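Local coordinates for protein erythrocyte binding antigen 140 (Plasmodium falciparum, PDB 4GF2) that probably binds a receptor on the red blood cell surface, glycophorin C with its sialic acids, through its two Duffy-binding-like domains during parasite invasion, at residues T286-F291 / Y364-L369; G294-K297 / I302-Q305; R312-N317 / S372-Q377. The protein carries 3 engineered substitutions. All blocks are in the same frame, centred on the assembly; numbering follows the deposited sequence.

Interaction 1: T286-F291 / Y364-L369; sequences TIIKSF and YKEHLL
Helix 285-293 packs here against the early turns of the long helix 361-382, in the second of the two helical Duffy-binding-like domains of this ligand, and Ile288 is the residue that reaches across. Its delta methyl, CD1, pushes into the surface between Glu366 and Leu369, two residues one turn apart on the longer helix. Ile288 CD1 lies 3.3 Å from the carbonyl oxygen Glu366 O and 3.6 Å from Leu369 CB, and the aliphatic part of Glu366 borders the same methyl, with Glu366 CG 3.8 Å from Ile288 CD1. The second branch of the isoleucine serves the leucine: Ile288 CG2 is 4.0 Å from Leu369 CD1, and the two side chains cross at about a right angle. With CG1 beside the backbone N (chi1 -69°) and the chain then extended (chi2 170°), the delta methyl is carried straight out to the neighbouring helix. The CA atoms of Ile288 and Leu369 are 6.8 Å apart, a close approach that a single branched side chain can bridge.

Glu366 contributes its CG methylene to the contact and sends its carboxylate elsewhere. OE1 forms a salt bridge with Arg216 and OE2 a hydrogen bond with Thr284, just before helix 285-293, so that the acid also ties its own helix to the start of the partner helix. Between the segments themselves the contact is purely van der Waals: buried methyls set against a leucine and a helix carbonyl, an association that depends on shape rather than on polar pairing.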
loop_
_atom_site.group_PDB
_atom_site.type_symbol
_atom_site.label_atom_id
_atom_site.label_comp_id
_atom_site.label_asym_id
_atom_site.label_seq_id
_atom_site.Cartn_x
_atom_site.Cartn_y
_atom_site.Cartn_z
ATOM N N THR A 286 3.122 3.868 -11.011
ATOM C CA THR A 286 2.617 4.170 -12.345
ATOM C C THR A 286 2.710 2.965 -13.286
ATOM O O THR A 286 1.743 2.630 -13.967
ATOM C CB THR A 286 3.366 5.363 -12.964
ATOM O OG1 THR A 286 3.198 6.516 -12.131
ATOM C CG2 THR A 286 2.835 5.668 -14.356
ATOM N N ILE A 287 3.866 2.310 -13.322
ATOM C CA ILE A 287 4.050 1.173 -14.221
ATOM C C ILE A 287 3.227 -0.027 -13.755
ATOM O O ILE A 287 2.653 -0.752 -14.569
ATOM C CB ILE A 287 5.530 0.763 -14.349
ATOM C CG1 ILE A 287 6.371 1.959 -14.804
ATOM C CG2 ILE A 287 5.674 -0.378 -15.347
ATOM C CD1 ILE A 287 7.814 1.614 -15.142
ATOM N N ILE A 288 3.165 -0.233 -12.445
ATOM C CA ILE A 288 2.380 -1.332 -11.903
ATOM C C ILE A 288 0.935 -1.204 -12.364
ATOM O O ILE A 288 0.293 -2.194 -12.717
ATOM C CB ILE A 288 2.422 -1.358 -10.368
ATOM C CG1 ILE A 288 3.824 -1.733 -9.881
ATOM C CG2 ILE A 288 1.415 -2.363 -9.826
ATOM C CD1 ILE A 288 4.030 -1.545 -8.385
ATOM N N LYS A 289 0.430 0.024 -12.368
ATOM C CA LYS A 289 -0.956 0.269 -12.744
ATOM C C LYS A 289 -1.164 -0.011 -14.225
ATOM O O LYS A 289 -2.209 -0.517 -14.626
ATOM C CB LYS A 289 -1.361 1.703 -12.412
ATOM C CG LYS A 289 -1.576 1.956 -10.933
ATOM C CD LYS A 289 -2.119 3.358 -10.693
ATOM C CE LYS A 289 -2.265 3.662 -9.209
ATOM N NZ LYS A 289 -2.854 5.015 -8.974
ATOM N N SER A 290 -0.161 0.317 -15.033
ATOM C CA SER A 290 -0.215 0.042 -16.463
ATOM C C SER A 290 -0.255 -1.463 -16.715
ATOM O O SER A 290 -1.077 -1.950 -17.492
ATOM C CB SER A 290 0.990 0.658 -17.171
ATOM O OG SER A 290 0.940 0.409 -18.566
ATOM N N PHE A 291 0.634 -2.192 -16.041
ATOM C CA PHE A 291 0.753 -3.637 -16.211
ATOM C C PHE A 291 -0.454 -4.411 -15.686
ATOM O O PHE A 291 -0.753 -5.500 -16.173
ATOM C CB PHE A 291 2.015 -4.148 -15.509
ATOM C CG PHE A 291 3.254 -4.077 -16.356
ATOM C CD1 PHE A 291 3.775 -2.858 -16.751
ATOM C CD2 PHE A 291 3.904 -5.235 -16.744
ATOM C CE1 PHE A 291 4.920 -2.796 -17.526
ATOM C CE2 PHE A 291 5.048 -5.180 -17.519
ATOM C CZ PHE A 291 5.557 -3.960 -17.908
ATOM N N TYR A 364 6.065 -2.302 0.426
ATOM C CA TYR A 364 6.819 -3.508 0.138
ATOM C C TYR A 364 6.268 -4.189 -1.110
ATOM O O TYR A 364 7.025 -4.602 -1.987
ATOM C CB TYR A 364 6.785 -4.465 1.327
ATOM C CG TYR A 364 7.698 -5.646 1.142
ATOM C CD1 TYR A 364 7.250 -6.792 0.510
ATOM C CD2 TYR A 364 9.017 -5.606 1.576
ATOM C CE1 TYR A 364 8.081 -7.873 0.325
ATOM C CE2 TYR A 364 9.860 -6.686 1.395
ATOM C CZ TYR A 364 9.383 -7.819 0.768
ATOM O OH TYR A 364 10.204 -8.905 0.574
ATOM N N LYS A 365 4.945 -4.296 -1.187
ATOM C CA LYS A 365 4.291 -4.900 -2.339
ATOM C C LYS A 365 4.651 -4.108 -3.591
ATOM O O LYS A 365 5.044 -4.668 -4.616
ATOM C CB LYS A 365 2.777 -4.907 -2.129
ATOM C CG LYS A 365 1.983 -5.551 -3.251
ATOM C CD LYS A 365 0.483 -5.416 -3.014
ATOM C CE LYS A 365 -0.321 -6.046 -4.144
ATOM N NZ LYS A 365 -1.789 -5.890 -3.938
ATOM N N GLU A 366 4.533 -2.790 -3.487
ATOM C CA GLU A 366 4.830 -1.903 -4.597
ATOM C C GLU A 366 6.272 -2.093 -5.073
ATOM O O GLU A 366 6.536 -2.104 -6.277
ATOM C CB GLU A 366 4.570 -0.458 -4.178
ATOM C CG GLU A 366 4.767 0.558 -5.270
ATOM C CD GLU A 366 4.332 1.951 -4.848
ATOM O OE1 GLU A 366 3.463 2.065 -3.956
ATOM O OE2 GLU A 366 4.863 2.932 -5.408
ATOM N N HIS A 367 7.202 -2.264 -4.134
ATOM C CA HIS A 367 8.596 -2.480 -4.502
ATOM C C HIS A 367 8.808 -3.823 -5.198
ATOM O O HIS A 367 9.549 -3.914 -6.178
ATOM C CB HIS A 367 9.507 -2.411 -3.280
ATOM C CG HIS A 367 10.950 -2.637 -3.603
ATOM N ND1 HIS A 367 11.857 -1.605 -3.717
ATOM C CD2 HIS A 367 11.639 -3.775 -3.864
ATOM C CE1 HIS A 367 13.044 -2.098 -4.027
ATOM N NE2 HIS A 367 12.938 -3.411 -4.123
ATOM N N LEU A 368 8.173 -4.868 -4.683
ATOM C CA LEU A 368 8.350 -6.200 -5.241
ATOM C C LEU A 368 7.850 -6.251 -6.676
ATOM O O LEU A 368 8.512 -6.794 -7.559
ATOM C CB LEU A 368 7.607 -7.231 -4.398
ATOM C CG LEU A 368 7.650 -8.649 -4.960
ATOM C CD1 LEU A 368 9.093 -9.087 -5.129
ATOM C CD2 LEU A 368 6.889 -9.605 -4.057
ATOM N N LEU A 369 6.676 -5.681 -6.908
ATOM C CA LEU A 369 6.096 -5.667 -8.238
ATOM C C LEU A 369 6.976 -4.862 -9.189
ATOM O O LEU A 369 7.088 -5.188 -10.371
ATOM C CB LEU A 369 4.684 -5.089 -8.188
ATOM C CG LEU A 369 3.696 -5.900 -7.347
ATOM C CD1 LEU A 369 2.395 -5.137 -7.161
ATOM C CD2 LEU A 369 3.435 -7.249 -7.992
#

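Interaction 2: G294-K297 / I302-Q305; sequences GPAK and IASQ
A short-range apolar contact folds the chain back on itself at the turn between helix 285-293 and the short helix 300-304, at a partly buried edge of the second Duffy-binding-like domain. Two layers make it up. Toward the outside, the ring of Pro295 meets the side chain of Ile302: Pro295 CB is 3.8 Å from Ile302 CD1 and 4.0 Å from Ile302 CG2, so both branches of the isoleucine close on one ring carbon. Ile302 presents them together because CG1 sits beside its backbone N (chi1 -60°) while CG2 lies beside the carbonyl carbon. Ile302 CG2 also comes to 4.1 Å from Ala296 N.

Farther in, two alanines meet. Ala296 CB lies 3.8 Å from Ala303 CB and 3.7 Å from Ala303 CA, and the Ala303 methyl, CB, in turn rests 3.5 Å from the carbonyl oxygen Ala296 O. With methyls as their whole side chains, the two residues bring their backbones unusually close, the CA atoms of Ala296 and Ala303 being 4.1 Å apart. Phe291 of helix 285-293 packs on both alanines and backs this inner layer.

Side chains nearby in the fold serve the polar backbone groups. Ala296 N is bonded to Ser290 OG and Ala303 O to Gln377 NE2 on helix 361-382, while Ile302 N is bonded locally to the side chain of Asp299. Within the turn, Lys297 N bonds to Gly294 O at 3.1 Å. The direct contact is thus apolar, and the polar backbone groups named are bonded elsewhere: the alanines permit the tight backbone approach, and the proline and isoleucine cover its outer, solvent-facing part.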
loop_
_atom_site.group_PDB
_atom_site.type_symbol
_atom_site.label_atom_id
_atom_site.label_comp_id
_atom_site.label_asym_id
_atom_site.label_seq_id
_atom_site.Cartn_x
_atom_site.Cartn_y
_atom_site.Cartn_z
ATOM N N GLY A 294 -3.731 -1.009 -17.050
ATOM C CA GLY A 294 -3.587 -0.065 -18.144
ATOM C C GLY A 294 -3.111 -0.695 -19.438
ATOM O O GLY A 294 -3.308 -1.890 -19.661
ATOM N N PRO A 295 -2.474 0.114 -20.300
ATOM C CA PRO A 295 -1.993 -0.299 -21.625
ATOM C C PRO A 295 -1.151 -1.574 -21.608
ATOM O O PRO A 295 -1.446 -2.511 -22.350
ATOM C CB PRO A 295 -1.138 0.892 -22.068
ATOM C CG PRO A 295 -1.720 2.056 -21.355
ATOM C CD PRO A 295 -2.178 1.531 -20.027
ATOM N N ALA A 296 -0.116 -1.605 -20.776
ATOM C CA ALA A 296 0.795 -2.744 -20.731
ATOM C C ALA A 296 0.043 -4.059 -20.542
ATOM O O ALA A 296 0.468 -5.105 -21.034
ATOM C CB ALA A 296 1.813 -2.555 -19.622
ATOM N N LYS A 297 -1.082 -3.995 -19.838
ATOM C CA LYS A 297 -1.855 -5.186 -19.508
ATOM C C LYS A 297 -2.215 -6.011 -20.743
ATOM O O LYS A 297 -2.107 -7.236 -20.728
ATOM C CB LYS A 297 -3.133 -4.791 -18.765
ATOM C CG LYS A 297 -3.977 -5.967 -18.306
ATOM C CD LYS A 297 -5.295 -5.493 -17.721
ATOM C CE LYS A 297 -6.186 -6.659 -17.333
ATOM N NZ LYS A 297 -7.487 -6.202 -16.773
ATOM N N ILE A 302 3.908 -2.516 -25.599
ATOM C CA ILE A 302 3.976 -1.457 -24.600
ATOM C C ILE A 302 4.604 -1.979 -23.315
ATOM O O ILE A 302 5.499 -1.350 -22.749
ATOM C CB ILE A 302 2.586 -0.885 -24.293
ATOM C CG1 ILE A 302 1.972 -0.293 -25.565
ATOM C CG2 ILE A 302 2.679 0.173 -23.200
ATOM C CD1 ILE A 302 0.542 0.180 -25.400
ATOM N N ALA A 303 4.138 -3.136 -22.859
ATOM C CA ALA A 303 4.700 -3.760 -21.670
ATOM C C ALA A 303 6.198 -4.000 -21.842
ATOM O O ALA A 303 6.940 -4.043 -20.860
ATOM C CB ALA A 303 3.987 -5.065 -21.370
ATOM N N SER A 304 6.644 -4.146 -23.088
ATOM C CA SER A 304 8.049 -4.439 -23.367
ATOM C C SER A 304 8.912 -3.181 -23.446
ATOM O O SER A 304 10.120 -3.238 -23.213
ATOM C CB SER A 304 8.183 -5.228 -24.674
ATOM O OG SER A 304 7.576 -6.504 -24.570
ATOM N N GLN A 305 8.301 -2.050 -23.784
ATOM C CA GLN A 305 9.050 -0.807 -23.938
ATOM C C GLN A 305 9.566 -0.321 -22.587
ATOM O O GLN A 305 8.804 -0.177 -21.636
ATOM C CB GLN A 305 8.187 0.267 -24.606
ATOM C CG GLN A 305 8.952 1.540 -24.951
ATOM C CD GLN A 305 8.180 2.461 -25.879
ATOM O OE1 GLN A 305 7.368 2.010 -26.687
ATOM N NE2 GLN A 305 8.432 3.760 -25.767
#

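Interaction 3: R312-N317 / S372-Q377; sequences RGFGCN and SIYEAQ
The C-terminal end of helix 308-314, closed by a Schellman motif, is held against the middle of helix 361-382 by an aromatic pair, Phe314 and Tyr374, in the buried interior of the second Duffy-binding-like domain. The rings meet obliquely, with centroids 5.2 Å apart and planes inclined at 42°. One side of the tyrosine ring makes the approach: Tyr374 CE2 is 3.7 Å from Phe314 CG and equally 3.7 Å from Phe314 CB, while Tyr374 CD2 stands over one face of the phenylalanine, displaced toward its rim and 3.8 Å from Phe314 CD2. The inner half of the Phe314 ring, next to its CB, therefore bears the contact. Its CG is anti to the backbone N (chi1 -173°), which swings the ring out from the helix end toward helix 361-382, where it also meets the His367 ring.

The phenol oxygen of Tyr374 finds its polar partner outside the pair, in a hydrogen bond with the carbonyl oxygen of Tyr283. The hydroxyl is thus satisfied away from the phenylalanine, and the CD2-CE2 side of the ring meets Phe314.

Directly after Phe314 the helix stops. Gly315, with positive phi, is the C-prime residue, and Cys316 N returns to Leu311 O and Gly315 N to Arg312 O. Arg312 NE is 3.3 Å from Asn317 OD1 in a hydrogen bond that spans the turn, and the disulfide Cys316-Cys349 joins the loop that follows to the chain ahead of helix 361-382. Dispersion between two buried rings is what the two segments share, while the one polar group of the pair is satisfied by a backbone carbonyl and the loop after Phe314 is tied covalently.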
loop_
_atom_site.group_PDB
_atom_site.type_symbol
_atom_site.label_atom_id
_atom_site.label_comp_id
_atom_site.label_asym_id
_atom_site.label_seq_id
_atom_site.Cartn_x
_atom_site.Cartn_y
_atom_site.Cartn_z
ATOM N N ARG A 312 16.627 3.172 -14.010
ATOM C CA ARG A 312 17.811 3.503 -13.237
ATOM C C ARG A 312 17.432 4.202 -11.934
ATOM O O ARG A 312 18.205 4.214 -10.980
ATOM C CB ARG A 312 18.768 4.347 -14.079
ATOM C CG ARG A 312 19.358 3.549 -15.233
ATOM C CD ARG A 312 20.201 4.393 -16.166
ATOM N NE ARG A 312 20.790 3.581 -17.228
ATOM C CZ ARG A 312 21.489 4.068 -18.248
ATOM N NH1 ARG A 312 21.694 5.374 -18.360
ATOM N NH2 ARG A 312 21.982 3.245 -19.163
ATOM N N GLY A 313 16.234 4.772 -11.892
ATOM C CA GLY A 313 15.725 5.337 -10.658
ATOM C C GLY A 313 15.490 4.222 -9.659
ATOM O O GLY A 313 15.871 4.318 -8.491
ATOM N N PHE A 314 14.871 3.147 -10.136
ATOM C CA PHE A 314 14.562 2.000 -9.294
ATOM C C PHE A 314 15.825 1.284 -8.819
ATOM O O PHE A 314 15.817 0.625 -7.780
ATOM C CB PHE A 314 13.667 1.025 -10.053
ATOM C CG PHE A 314 13.170 -0.107 -9.214
ATOM C CD1 PHE A 314 12.068 0.055 -8.397
ATOM C CD2 PHE A 314 13.805 -1.337 -9.244
ATOM C CE1 PHE A 314 11.607 -0.990 -7.625
ATOM C CE2 PHE A 314 13.348 -2.380 -8.476
ATOM C CZ PHE A 314 12.248 -2.207 -7.663
ATOM N N GLY A 315 16.905 1.407 -9.585
ATOM C CA GLY A 315 18.191 0.873 -9.176
ATOM C C GLY A 315 18.630 -0.362 -9.942
ATOM O O GLY A 315 19.391 -1.179 -9.426
ATOM N N CYS A 316 18.155 -0.500 -11.175
ATOM C CA CYS A 316 18.583 -1.597 -12.035
ATOM C C CYS A 316 19.061 -1.084 -13.391
ATOM O O CYS A 316 18.864 0.078 -13.731
ATOM C CB CYS A 316 17.444 -2.594 -12.225
ATOM S SG CYS A 316 16.957 -3.432 -10.712
ATOM N N ASN A 317 19.683 -1.965 -14.165
ATOM C CA ASN A 317 20.200 -1.595 -15.473
ATOM C C ASN A 317 20.032 -2.752 -16.451
ATOM O O ASN A 317 19.717 -3.871 -16.048
ATOM C CB ASN A 317 21.674 -1.203 -15.361
ATOM C CG ASN A 317 22.170 -0.435 -16.573
ATOM O OD1 ASN A 317 21.458 0.399 -17.132
ATOM N ND2 ASN A 317 23.400 -0.717 -16.985
ATOM N N SER A 372 9.864 -6.995 -10.156
ATOM C CA SER A 372 9.360 -8.053 -11.026
ATOM C C SER A 372 9.151 -7.543 -12.447
ATOM O O SER A 372 9.471 -8.229 -13.424
ATOM C CB SER A 372 8.044 -8.605 -10.483
ATOM O OG SER A 372 8.223 -9.200 -9.210
ATOM N N ILE A 373 8.608 -6.337 -12.559
ATOM C CA ILE A 373 8.352 -5.749 -13.866
ATOM C C ILE A 373 9.658 -5.494 -14.620
ATOM O O ILE A 373 9.812 -5.917 -15.765
ATOM C CB ILE A 373 7.525 -4.458 -13.742
ATOM C CG1 ILE A 373 6.076 -4.812 -13.407
ATOM C CG2 ILE A 373 7.569 -3.654 -15.035
ATOM C CD1 ILE A 373 5.218 -3.631 -13.031
ATOM N N TYR A 374 10.606 -4.823 -13.975
ATOM C CA TYR A 374 11.873 -4.507 -14.624
ATOM C C TYR A 374 12.654 -5.767 -14.971
ATOM O O TYR A 374 13.243 -5.857 -16.044
ATOM C CB TYR A 374 12.709 -3.563 -13.758
ATOM C CG TYR A 374 12.072 -2.203 -13.613
ATOM C CD1 TYR A 374 11.832 -1.411 -14.726
ATOM C CD2 TYR A 374 11.695 -1.716 -12.368
ATOM C CE1 TYR A 374 11.241 -0.168 -14.607
ATOM C CE2 TYR A 374 11.097 -0.477 -12.237
ATOM C CZ TYR A 374 10.873 0.291 -13.362
ATOM O OH TYR A 374 10.285 1.524 -13.234
ATOM N N GLU A 375 12.652 -6.747 -14.076
ATOM C CA GLU A 375 13.311 -8.010 -14.374
ATOM C C GLU A 375 12.736 -8.586 -15.665
ATOM O O GLU A 375 13.477 -9.018 -16.544
ATOM C CB GLU A 375 13.138 -9.004 -13.227
ATOM C CG GLU A 375 13.733 -10.380 -13.499
ATOM C CD GLU A 375 15.241 -10.353 -13.664
ATOM O OE1 GLU A 375 15.854 -9.291 -13.425
ATOM O OE2 GLU A 375 15.819 -11.401 -14.026
ATOM N N ALA A 376 11.412 -8.568 -15.782
ATOM C CA ALA A 376 10.754 -9.114 -16.964
ATOM C C ALA A 376 11.148 -8.329 -18.205
ATOM O O ALA A 376 11.531 -8.908 -19.220
ATOM C CB ALA A 376 9.245 -9.107 -16.790
ATOM N N GLN A 377 11.056 -7.007 -18.121
ATOM C CA GLN A 377 11.394 -6.156 -19.254
ATOM C C GLN A 377 12.849 -6.356 -19.665
ATOM O O GLN A 377 13.148 -6.526 -20.844
ATOM C CB GLN A 377 11.156 -4.687 -18.915
ATOM C CG GLN A 377 9.701 -4.264 -18.904
ATOM C CD GLN A 377 9.542 -2.802 -18.537
ATOM O OE1 GLN A 377 10.263 -2.289 -17.683
ATOM N NE2 GLN A 377 8.608 -2.119 -19.193
#

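Interactions 1 and 3 are buried and share helix 361-382, which receives helix 285-293 on its early turns and the end of helix 308-314 farther along. Interaction 2 is peripheral, a local turn joining helices 285-293 and 300-304, with exposed residues on its outer side. The chemistry follows: branched aliphatic packing in interaction 1, paired alanine methyls with a proline-isoleucine pair outside them in interaction 2, and an oblique aromatic pair in interaction 3. Phe291 of segment 286-291 also packs on Ile373 and Gln377 of segment 372-377. Ser290 O and Lys297 N, 3.1 Å apart in a probable hydrogen bond, link segment 286-291 to segment 294-297.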